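Local coordinates for UL37 (Suid herpesvirus 1, PDB 4K70), which is an inner tegument protein, seen here as its N-terminal half, that binds metal ions and probably helps control the trafficking of viral particles, at residues His82-Asp85 with Glu86-Pro90; Leu92-Leu95 with Gly96-Gly100; Arg152-Pro156 with Glu157-Arg161; Asp175-Gln178 with Asp179-Tyr183. All coordinates share one frame; numbering follows the deposited sequence.

Contact 1. Residues His82-Asp85 with Glu86-Pro90. With CA (calcium ion), chain E; NA (sodium ion), chain U.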
loop_
_atom_site.group_PDB
_atom_site.type_symbol
_atom_site.label_atom_id
_atom_site.label_comp_id
_atom_site.label_asym_id
_atom_site.label_seq_id
_atom_site.Cartn_x
_atom_site.Cartn_y
_atom_site.Cartn_z
ATOM N N HIS A 82 6.598 14.102 8.257
ATOM C CA HIS A 82 5.580 14.990 7.722
ATOM C C HIS A 82 4.214 14.343 7.860
ATOM O O HIS A 82 4.052 13.162 7.570
ATOM C CB HIS A 82 5.855 15.289 6.240
ATOM C CG HIS A 82 4.753 16.048 5.570
ATOM N ND1 HIS A 82 4.247 17.230 6.078
ATOM C CD2 HIS A 82 4.055 15.799 4.440
ATOM C CE1 HIS A 82 3.287 17.670 5.286
ATOM N NE2 HIS A 82 3.150 16.817 4.283
ATOM N N ASP A 83 3.228 15.113 8.305
ATOM C CA ASP A 83 1.873 14.597 8.458
ATOM C C ASP A 83 1.157 14.696 7.121
ATOM O O ASP A 83 0.718 15.772 6.737
ATOM C CB ASP A 83 1.119 15.411 9.513
ATOM C CG ASP A 83 -0.244 14.833 9.835
ATOM O OD1 ASP A 83 -0.667 13.849 9.174
ATOM O OD2 ASP A 83 -0.891 15.365 10.752
ATOM N N TRP A 84 1.034 13.572 6.409
ATOM C CA TRP A 84 0.510 13.602 5.045
ATOM C C TRP A 84 -0.971 13.910 4.927
ATOM O O TRP A 84 -1.458 14.216 3.836
ATOM C CB TRP A 84 0.878 12.309 4.279
ATOM C CG TRP A 84 2.259 12.378 3.741
ATOM C CD1 TRP A 84 3.346 11.651 4.149
ATOM C CD2 TRP A 84 2.726 13.258 2.718
ATOM N NE1 TRP A 84 4.453 12.004 3.413
ATOM C CE2 TRP A 84 4.099 13.000 2.532
ATOM C CE3 TRP A 84 2.109 14.236 1.923
ATOM C CZ2 TRP A 84 4.872 13.685 1.587
ATOM C CZ3 TRP A 84 2.881 14.928 0.990
ATOM C CH2 TRP A 84 4.246 14.645 0.831
ATOM N N ASP A 85 -1.687 13.849 6.048
ATOM C CA ASP A 85 -3.067 14.325 6.091
ATOM C C ASP A 85 -3.187 15.801 5.722
ATOM O O ASP A 85 -4.246 16.259 5.290
ATOM C CB ASP A 85 -3.678 14.060 7.478
ATOM C CG ASP A 85 -3.764 12.577 7.786
ATOM O OD1 ASP A 85 -4.298 11.830 6.942
ATOM O OD2 ASP A 85 -3.266 12.150 8.849
ATOM N N GLU A 86 -2.097 16.544 5.888
ATOM C CA GLU A 86 -2.068 17.956 5.526
ATOM C C GLU A 86 -1.563 18.193 4.096
ATOM O O GLU A 86 -1.404 19.331 3.670
ATOM C CB GLU A 86 -1.205 18.724 6.537
ATOM C CG GLU A 86 -1.552 18.383 7.996
ATOM C CD GLU A 86 -0.551 18.940 8.985
ATOM O OE1 GLU A 86 0.207 19.851 8.599
ATOM O OE2 GLU A 86 -0.501 18.466 10.135
ATOM N N GLY A 87 -1.303 17.121 3.351
ATOM C CA GLY A 87 -0.912 17.274 1.956
ATOM C C GLY A 87 0.472 17.850 1.725
ATOM O O GLY A 87 1.329 17.807 2.610
ATOM N N THR A 88 0.702 18.393 0.533
ATOM C CA THR A 88 2.038 18.879 0.164
ATOM C C THR A 88 2.389 20.288 0.675
ATOM O O THR A 88 3.569 20.637 0.761
ATOM C CB THR A 88 2.252 18.852 -1.360
ATOM O OG1 THR A 88 1.214 19.605 -1.998
ATOM C CG2 THR A 88 2.233 17.403 -1.882
ATOM N N ALA A 89 1.381 21.094 1.007
ATOM C CA ALA A 89 1.616 22.508 1.333
ATOM C C ALA A 89 2.751 22.767 2.333
ATOM O O ALA A 89 3.633 23.587 2.075
ATOM C CB ALA A 89 0.312 23.199 1.783
ATOM N N PRO A 90 2.740 22.059 3.470
ATOM C CA PRO A 90 3.778 22.255 4.488
ATOM C C PRO A 90 5.183 21.903 3.991
ATOM O O PRO A 90 6.155 22.504 4.460
ATOM C CB PRO A 90 3.365 21.284 5.596
ATOM C CG PRO A 90 1.898 21.059 5.387
ATOM C CD PRO A 90 1.727 21.082 3.901
HETATM CA CA CA E . -2.556 13.442 10.813
HETATM NA NA NA U . 2.283 19.958 9.297
HETATM O O HOH W 1 3.846 18.156 8.929
#

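Contact 2. Residues Leu92-Leu95 with Gly96-Gly100. With NA (sodium ion), chain I; NA (sodium ion), chain Q.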
loop_
_atom_site.group_PDB
_atom_site.type_symbol
_atom_site.label_atom_id
_atom_site.label_comp_id
_atom_site.label_asym_id
_atom_site.label_seq_id
_atom_site.Cartn_x
_atom_site.Cartn_y
_atom_site.Cartn_z
ATOM N N LEU A 92 6.141 22.125 0.714
ATOM C CA LEU A 92 6.466 23.194 -0.207
ATOM C C LEU A 92 6.861 24.445 0.570
ATOM O O LEU A 92 7.717 25.214 0.137
ATOM C CB LEU A 92 5.277 23.499 -1.114
ATOM C CG LEU A 92 4.768 22.318 -1.941
ATOM C CD1 LEU A 92 3.752 22.777 -2.974
ATOM C CD2 LEU A 92 5.919 21.588 -2.600
ATOM N N GLU A 93 6.228 24.651 1.720
ATOM C CA GLU A 93 6.504 25.848 2.513
ATOM C C GLU A 93 7.914 25.786 3.098
ATOM O O GLU A 93 8.611 26.791 3.168
ATOM C CB GLU A 93 5.450 26.030 3.614
ATOM C CG GLU A 93 5.406 27.433 4.182
ATOM C CD GLU A 93 4.369 27.582 5.286
ATOM O OE1 GLU A 93 4.397 28.622 5.982
ATOM O OE2 GLU A 93 3.538 26.660 5.460
ATOM N N LEU A 94 8.333 24.592 3.501
ATOM C CA LEU A 94 9.680 24.380 3.996
ATOM C C LEU A 94 10.698 24.539 2.859
ATOM O O LEU A 94 11.752 25.160 3.035
ATOM C CB LEU A 94 9.793 22.990 4.615
ATOM C CG LEU A 94 11.212 22.483 4.830
ATOM C CD1 LEU A 94 11.939 23.385 5.799
ATOM C CD2 LEU A 94 11.181 21.050 5.331
ATOM N N LEU A 95 10.384 23.984 1.688
ATOM C CA LEU A 95 11.261 24.151 0.520
ATOM C C LEU A 95 11.454 25.620 0.152
ATOM O O LEU A 95 12.554 26.025 -0.223
ATOM C CB LEU A 95 10.713 23.404 -0.692
ATOM C CG LEU A 95 10.701 21.886 -0.573
ATOM C CD1 LEU A 95 10.176 21.300 -1.869
ATOM C CD2 LEU A 95 12.085 21.377 -0.239
ATOM N N GLY A 96 10.385 26.403 0.242
ATOM C CA GLY A 96 10.476 27.843 0.020
ATOM C C GLY A 96 11.493 28.545 0.915
ATOM O O GLY A 96 12.233 29.423 0.468
ATOM N N VAL A 97 11.520 28.167 2.187
ATOM C CA VAL A 97 12.528 28.658 3.126
ATOM C C VAL A 97 13.943 28.174 2.777
ATOM O O VAL A 97 14.886 28.962 2.733
ATOM C CB VAL A 97 12.159 28.261 4.576
ATOM C CG1 VAL A 97 13.333 28.455 5.523
ATOM C CG2 VAL A 97 10.962 29.076 5.032
ATOM N N VAL A 98 14.091 26.877 2.532
ATOM C CA VAL A 98 15.388 26.294 2.201
ATOM C C VAL A 98 16.008 26.987 0.984
ATOM O O VAL A 98 17.221 27.217 0.919
ATOM C CB VAL A 98 15.247 24.771 1.938
ATOM C CG1 VAL A 98 16.511 24.202 1.306
ATOM C CG2 VAL A 98 14.897 24.042 3.234
ATOM N N ASN A 99 15.143 27.347 0.045
ATOM C CA ASN A 99 15.534 27.885 -1.246
ATOM C C ASN A 99 15.603 29.419 -1.261
ATOM O O ASN A 99 15.867 30.017 -2.299
ATOM C CB ASN A 99 14.533 27.388 -2.299
ATOM C CG ASN A 99 14.919 27.765 -3.717
ATOM O OD1 ASN A 99 15.982 27.381 -4.212
ATOM N ND2 ASN A 99 14.038 28.501 -4.390
ATOM N N GLY A 100 15.373 30.053 -0.114
ATOM C CA GLY A 100 15.344 31.503 -0.045
ATOM C C GLY A 100 16.663 32.171 -0.406
ATOM O O GLY A 100 17.713 31.532 -0.466
HETATM NA NA NA I . 18.190 27.301 -3.454
HETATM NA NA NA Q . 2.293 28.340 7.253
HETATM O O HOH W 2 18.705 29.539 -2.260
HETATM O O HOH W 3 2.220 26.498 8.774
#

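Contact 3. Residues Arg152-Pro156 with Glu157-Arg161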
loop_
_atom_site.group_PDB
_atom_site.type_symbol
_atom_site.label_atom_id
_atom_site.label_comp_id
_atom_site.label_asym_id
_atom_site.label_seq_id
_atom_site.Cartn_x
_atom_site.Cartn_y
_atom_site.Cartn_z
ATOM N N ARG A 152 -13.003 2.464 -12.961
ATOM C CA ARG A 152 -11.701 2.280 -13.581
ATOM C C ARG A 152 -10.845 1.276 -12.808
ATOM O O ARG A 152 -10.686 1.379 -11.589
ATOM C CB ARG A 152 -10.959 3.620 -13.729
ATOM C CG ARG A 152 -9.732 3.504 -14.663
ATOM C CD ARG A 152 -9.139 4.852 -15.087
ATOM N NE ARG A 152 -8.817 5.714 -13.953
ATOM C CZ ARG A 152 -9.601 6.700 -13.523
ATOM N NH1 ARG A 152 -10.751 6.951 -14.144
ATOM N NH2 ARG A 152 -9.235 7.441 -12.478
ATOM N N VAL A 153 -10.305 0.299 -13.533
ATOM C CA VAL A 153 -9.428 -0.705 -12.953
ATOM C C VAL A 153 -7.973 -0.278 -13.133
ATOM O O VAL A 153 -7.479 -0.182 -14.256
ATOM C CB VAL A 153 -9.649 -2.080 -13.599
ATOM C CG1 VAL A 153 -8.627 -3.082 -13.079
ATOM C CG2 VAL A 153 -11.074 -2.562 -13.337
ATOM N N VAL A 154 -7.299 -0.009 -12.020
ATOM C CA VAL A 154 -5.921 0.462 -12.053
ATOM C C VAL A 154 -4.967 -0.570 -11.447
ATOM O O VAL A 154 -5.219 -1.091 -10.359
ATOM C CB VAL A 154 -5.772 1.766 -11.255
ATOM C CG1 VAL A 154 -4.360 2.285 -11.373
ATOM C CG2 VAL A 154 -6.782 2.808 -11.732
ATOM N N PRO A 155 -3.859 -0.865 -12.140
ATOM C CA PRO A 155 -2.879 -1.756 -11.508
ATOM C C PRO A 155 -2.301 -1.078 -10.271
ATOM O O PRO A 155 -1.908 0.077 -10.359
ATOM C CB PRO A 155 -1.800 -1.916 -12.580
ATOM C CG PRO A 155 -2.482 -1.525 -13.887
ATOM C CD PRO A 155 -3.479 -0.479 -13.513
ATOM N N PRO A 156 -2.272 -1.777 -9.126
ATOM C CA PRO A 156 -1.747 -1.210 -7.877
ATOM C C PRO A 156 -0.349 -0.594 -8.033
ATOM O O PRO A 156 0.011 0.351 -7.331
ATOM C CB PRO A 156 -1.687 -2.430 -6.964
ATOM C CG PRO A 156 -2.825 -3.265 -7.429
ATOM C CD PRO A 156 -2.793 -3.138 -8.923
ATOM N N GLU A 157 0.419 -1.137 -8.966
ATOM C CA GLU A 157 1.813 -0.768 -9.160
ATOM C C GLU A 157 1.913 0.577 -9.854
ATOM O O GLU A 157 2.908 1.285 -9.726
ATOM C CB GLU A 157 2.499 -1.854 -9.994
ATOM C CG GLU A 157 1.981 -3.271 -9.667
ATOM C CD GLU A 157 0.960 -3.790 -10.679
ATOM O OE1 GLU A 157 1.168 -3.538 -11.892
ATOM O OE2 GLU A 157 -0.029 -4.469 -10.277
ATOM N N GLN A 158 0.853 0.943 -10.557
ATOM C CA GLN A 158 0.850 2.124 -11.403
ATOM C C GLN A 158 0.689 3.397 -10.602
ATOM O O GLN A 158 1.141 4.471 -11.009
ATOM C CB GLN A 158 -0.294 2.017 -12.409
ATOM C CG GLN A 158 -0.599 3.293 -13.167
ATOM C CD GLN A 158 -1.613 3.061 -14.263
ATOM O OE1 GLN A 158 -1.550 2.053 -14.976
ATOM N NE2 GLN A 158 -2.560 3.979 -14.398
ATOM N N THR A 159 0.032 3.278 -9.460
ATOM C CA THR A 159 -0.342 4.459 -8.716
ATOM C C THR A 159 0.850 5.282 -8.214
ATOM O O THR A 159 0.856 6.504 -8.360
ATOM C CB THR A 159 -1.242 4.108 -7.528
ATOM O OG1 THR A 159 -2.277 3.209 -7.960
ATOM C CG2 THR A 159 -1.849 5.375 -6.977
ATOM N N ALA A 160 1.841 4.618 -7.615
ATOM C CA ALA A 160 2.974 5.320 -7.008
ATOM C C ALA A 160 4.184 5.348 -7.927
ATOM O O ALA A 160 5.263 5.773 -7.522
ATOM C CB ALA A 160 3.347 4.699 -5.674
ATOM N N ARG A 161 3.981 4.898 -9.162
ATOM C CA ARG A 161 5.030 4.810 -10.184
ATOM C C ARG A 161 5.900 6.065 -10.312
ATOM O O ARG A 161 7.123 5.969 -10.290
ATOM C CB ARG A 161 4.391 4.488 -11.541
ATOM C CG ARG A 161 5.295 3.819 -12.542
ATOM C CD ARG A 161 4.473 3.165 -13.663
ATOM N NE ARG A 161 3.448 4.067 -14.190
ATOM C CZ ARG A 161 3.601 4.824 -15.275
ATOM N NH1 ARG A 161 4.736 4.789 -15.962
ATOM N NH2 ARG A 161 2.615 5.614 -15.679
HETATM O O HOH W 4 1.798 1.955 -6.670
#

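Contact 4. Residues Asp175-Gln178 with Asp179-Tyr183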
loop_
_atom_site.group_PDB
_atom_site.type_symbol
_atom_site.label_atom_id
_atom_site.label_comp_id
_atom_site.label_asym_id
_atom_site.label_seq_id
_atom_site.Cartn_x
_atom_site.Cartn_y
_atom_site.Cartn_z
ATOM N N ASP A 175 12.580 9.743 4.903
ATOM C CA ASP A 175 11.385 9.345 5.653
ATOM C C ASP A 175 10.082 9.884 5.068
ATOM O O ASP A 175 9.092 9.153 4.974
ATOM C CB ASP A 175 11.511 9.715 7.135
ATOM C CG ASP A 175 12.616 8.938 7.836
ATOM O OD1 ASP A 175 13.029 7.887 7.311
ATOM O OD2 ASP A 175 13.076 9.376 8.910
ATOM N N PHE A 176 10.057 11.155 4.685
ATOM C CA PHE A 176 8.816 11.711 4.147
ATOM C C PHE A 176 8.349 11.002 2.863
ATOM O O PHE A 176 7.149 10.910 2.589
ATOM C CB PHE A 176 8.898 13.234 3.965
ATOM C CG PHE A 176 9.771 13.669 2.825
ATOM C CD1 PHE A 176 11.132 13.875 3.009
ATOM C CD2 PHE A 176 9.224 13.905 1.574
ATOM C CE1 PHE A 176 11.936 14.290 1.960
ATOM C CE2 PHE A 176 10.028 14.317 0.514
ATOM C CZ PHE A 176 11.387 14.511 0.710
ATOM N N VAL A 177 9.291 10.487 2.079
ATOM C CA VAL A 177 8.913 9.746 0.883
ATOM C C VAL A 177 8.266 8.408 1.227
ATOM O O VAL A 177 7.240 8.039 0.662
ATOM C CB VAL A 177 10.109 9.498 -0.049
ATOM C CG1 VAL A 177 9.737 8.445 -1.085
ATOM C CG2 VAL A 177 10.543 10.813 -0.719
ATOM N N GLN A 178 8.886 7.676 2.140
ATOM C CA GLN A 178 8.373 6.373 2.556
ATOM C C GLN A 178 7.028 6.508 3.285
ATOM O O GLN A 178 6.142 5.657 3.137
ATOM C CB GLN A 178 9.416 5.649 3.414
ATOM C CG GLN A 178 10.677 5.341 2.622
ATOM C CD GLN A 178 10.367 4.416 1.463
ATOM O OE1 GLN A 178 9.512 3.547 1.591
ATOM N NE2 GLN A 178 11.042 4.604 0.332
ATOM N N ASP A 179 6.875 7.587 4.055
ATOM C CA ASP A 179 5.588 7.891 4.672
ATOM C C ASP A 179 4.551 8.235 3.609
ATOM O O ASP A 179 3.391 7.849 3.728
ATOM C CB ASP A 179 5.702 9.056 5.672
ATOM C CG ASP A 179 6.455 8.672 6.943
ATOM O OD1 ASP A 179 6.579 7.459 7.221
ATOM O OD2 ASP A 179 6.931 9.586 7.655
ATOM N N GLY A 180 4.964 8.968 2.575
ATOM C CA GLY A 180 4.044 9.375 1.521
ATOM C C GLY A 180 3.563 8.185 0.701
ATOM O O GLY A 180 2.408 8.134 0.272
ATOM N N LEU A 181 4.461 7.237 0.449
ATOM C CA LEU A 181 4.089 5.987 -0.237
ATOM C C LEU A 181 3.022 5.205 0.543
ATOM O O LEU A 181 2.054 4.693 -0.029
ATOM C CB LEU A 181 5.320 5.113 -0.421
ATOM C CG LEU A 181 6.385 5.674 -1.372
ATOM C CD1 LEU A 181 7.598 4.766 -1.435
ATOM C CD2 LEU A 181 5.791 5.887 -2.768
ATOM N N ARG A 182 3.218 5.103 1.850
ATOM C CA ARG A 182 2.209 4.499 2.729
ATOM C C ARG A 182 0.850 5.180 2.598
ATOM O O ARG A 182 -0.194 4.521 2.518
ATOM C CB ARG A 182 2.673 4.556 4.182
ATOM C CG ARG A 182 1.616 4.099 5.204
ATOM C CD ARG A 182 2.171 4.242 6.610
ATOM N NE ARG A 182 1.138 4.422 7.626
ATOM C CZ ARG A 182 0.672 3.454 8.413
ATOM N NH1 ARG A 182 1.139 2.215 8.295
ATOM N NH2 ARG A 182 -0.272 3.724 9.313
ATOM N N TYR A 183 0.868 6.507 2.564
ATOM C CA TYR A 183 -0.348 7.293 2.450
ATOM C C TYR A 183 -1.048 7.069 1.127
ATOM O O TYR A 183 -2.272 6.949 1.077
ATOM C CB TYR A 183 -0.027 8.788 2.613
ATOM C CG TYR A 183 -1.251 9.672 2.722
ATOM C CD1 TYR A 183 -1.845 9.923 3.966
ATOM C CD2 TYR A 183 -1.825 10.247 1.589
ATOM C CE1 TYR A 183 -2.960 10.729 4.077
ATOM C CE2 TYR A 183 -2.952 11.056 1.694
ATOM C CZ TYR A 183 -3.510 11.295 2.939
ATOM O OH TYR A 183 -4.624 12.101 3.054
#

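Contact 1. Residues His82-Asp85 with Glu86-Pro90
H82 and G87 meet through a side-chain to backbone hydrogen bond across a tight turn. H82 NE2 donates to G87 O at 2.7 Å, and the oxygen lies 4° out of the imidazole plane. The ring is put there by a first torsion that sets CG trans to the backbone N (chi1 172°). Two backbone bonds close the turn itself. E86 N donates to D83 O, and G87 N to W84 O. G87 adopts a positive phi, which glycine reaches easily. D83 OD1 also accepts from D85 N at 3.3 Å, which makes an Asx turn.

Nonpolar contacts back the polar ones. CB of P90 lies 3.6 Å from H82 CE1, the two side chains crossing at about a right angle. The imidazole CD2 sits over the centre of the W84 ring, and T88 CG2 meets that indole at its edge, 3.8 Å from CZ3. W84 NE1 bonds to F176 O of helix 175-188, while F134 stacks on the indole.

Metals take up the acidic groups. D83 holds a calcium ion with both carboxylate oxygens, and D85 OD2 binds the same ion at 2.5 Å. E86 OE1 binds a sodium ion at 2.2 Å. A water on that sodium accepts from D83 N. D83 OD2 and E86 OE2 stand 3.2 Å apart, with their carboxylate planes turned 60° to each other. Such close negative charge would probably be costly without cations, so the bound metals are consistent with charge compensation at this acidic turn.

Contact 2. Residues Leu92-Leu95 with Gly96-Gly100
L94 and V98 pack one turn apart on helix 89-98, in the all-helical fold of this N-terminal half. This is the i to i+4 spacing of an alpha-helix. The CD1 branch of L94 comes to 4.0 Å from V98 CG2. V98 CG2 is also 3.3 Å from L94 O, so the methyl sits against the carbonyl as well as the leucine. It reaches that place because CG2 is trans to the carbonyl carbon, with CG1 trans to the backbone N (chi1 168°).

The buried side faces three other helices. L94 and V98 touch V42 and W46 of helix 39-60, and L77 and A73 of helix 63-78. L95 turns to V127 and S128 of helix 120-137. Beneath these side chains the backbone bonds are regular. V98 N donates to L94 O at 2.9 Å with an N-H...O angle of 169°, and G96 N donates to L92 O.

The looser part is at G96, which is exposed and has no side chain. Next to it, the bond from V97 N to E93 O is weak, at 3.4 Å. R43 of helix 39-60 still packs on both E93 and V97. The E93 chain is extended, and both its carboxylate oxygens bind a sodium ion, OE1 at 2.5 Å.

The helix ends at V98. N99 N still donates to L95 O, at a more bent N-H...O angle of 141°, and G100 N bonds back to V97 O. G100 is then the N-cap of the next helix. A water on a second sodium ion donates to G100 O. D121 also binds this ion, and N99 OD1 coordinates it at 2.3 Å.

Contact 3. Residues Arg152-Pro156 with Glu157-Arg161
P156, E157 and P155 carry most of this contact, at the start of the short helix 156-159. P156 and E157 are neighbours in sequence. Their side chains lie side by side and point the same way. E157 OE2 comes to 3.4 Å from P156 CD, alongside the pyrrolidine ring. The glutamate bends at its second torsion (chi2 100°), which folds the carboxylate back over the two prolines. Its other oxygen, OE1, rests 3.5 Å from P155 CB. E157 OE2 is buried here without a polar partner in the model, which probably disfavours the charged form somewhat.

P155 works from both its ring and its carbonyl. Q158 OE1 lies 3.5 Å from P155 CD, the glutamine chain running past the ring at a slant. NE2 of the same amide is 3.9 Å from V154 CG1, where the two side chains cross at about a right angle. Q158 N donates to P155 O at 2.9 Å. This is the single direct hydrogen bond between 152-156 and 157-161. A water adds a bridge: it donates to P156 O and accepts from A160 N at 2.8 Å.

Neighbouring helices pack against the turn. P156 touches L192 of helix 191-201 and P333 at the start of helix 333-342, and T159 touches V184 and T188 of helix 175-188. V153, just upstream, belongs to a sodium site with R199. With the carbonyl of the first of two prolines bonded to the residue three on, the loop enters the short, weakly bonded helix 156-159 through an i to i+3 turn.

Contact 4. Residues Asp175-Gln178 with Asp179-Tyr183
The carboxamide of Q178 and the branched end of L181 lie side by side, pointing the same way. L181 CD1 is 3.8 Å from Q178 OE1 and 3.9 Å from Q178 NE2, so the methyl touches both ends of the flat amide. The glutamine chain bends at its second torsion (chi2 -62°). NE2 then donates to Y172 O, and OE1 accepts from L392 N. The F176 ring has V177 CG2 over one face, 3.7 Å above the plane and offset toward the rim. In the D179 carboxylate, CG lies 3.3 Å from D175 O. R36 is a long, weak ion partner of D179. D179 also belongs to a calcium site seen in a structure of this protein, but not occupied in this chain.

All of this sits on the first turns of helix 175-188, an alpha-helix of the all-helical fold, largely buried at these residues. Its i to i+4 bonds run from D179 N to D175 O, G180 N to F176 O, L181 N to V177 O and R182 N to Q178 O.

Two charged ends pair with other helices. D175 forms a salt bridge with R476, and R182 forms one with D393. L181 CG packs 3.2 Å from V177 O.

How the contacts relate
Contact 4 is the buried one, contact 3 lies at the surface, and contacts 1 and 2 are partly buried. Contacts 1 and 2 share helix 89-98: residues 82-90 lead into it, residues 92-98 form its later part, and N99 and G100 lie just past its end. Contact 1 touches contact 4 through W84, and Y183 packs on D85. Contact 3 meets contact 4 more lightly, where A160 CB packs on L181 CD2. Contacts 2 and 3 stay apart, their nearest atoms about 17 Å from each other. Metal-bound oxygens mark the more exposed side of contacts 1 and 2, and proline rings dominate contact 3. Contacts 2 and 4 rest on i to i+4 bonds, contact 4 adding salt bridges.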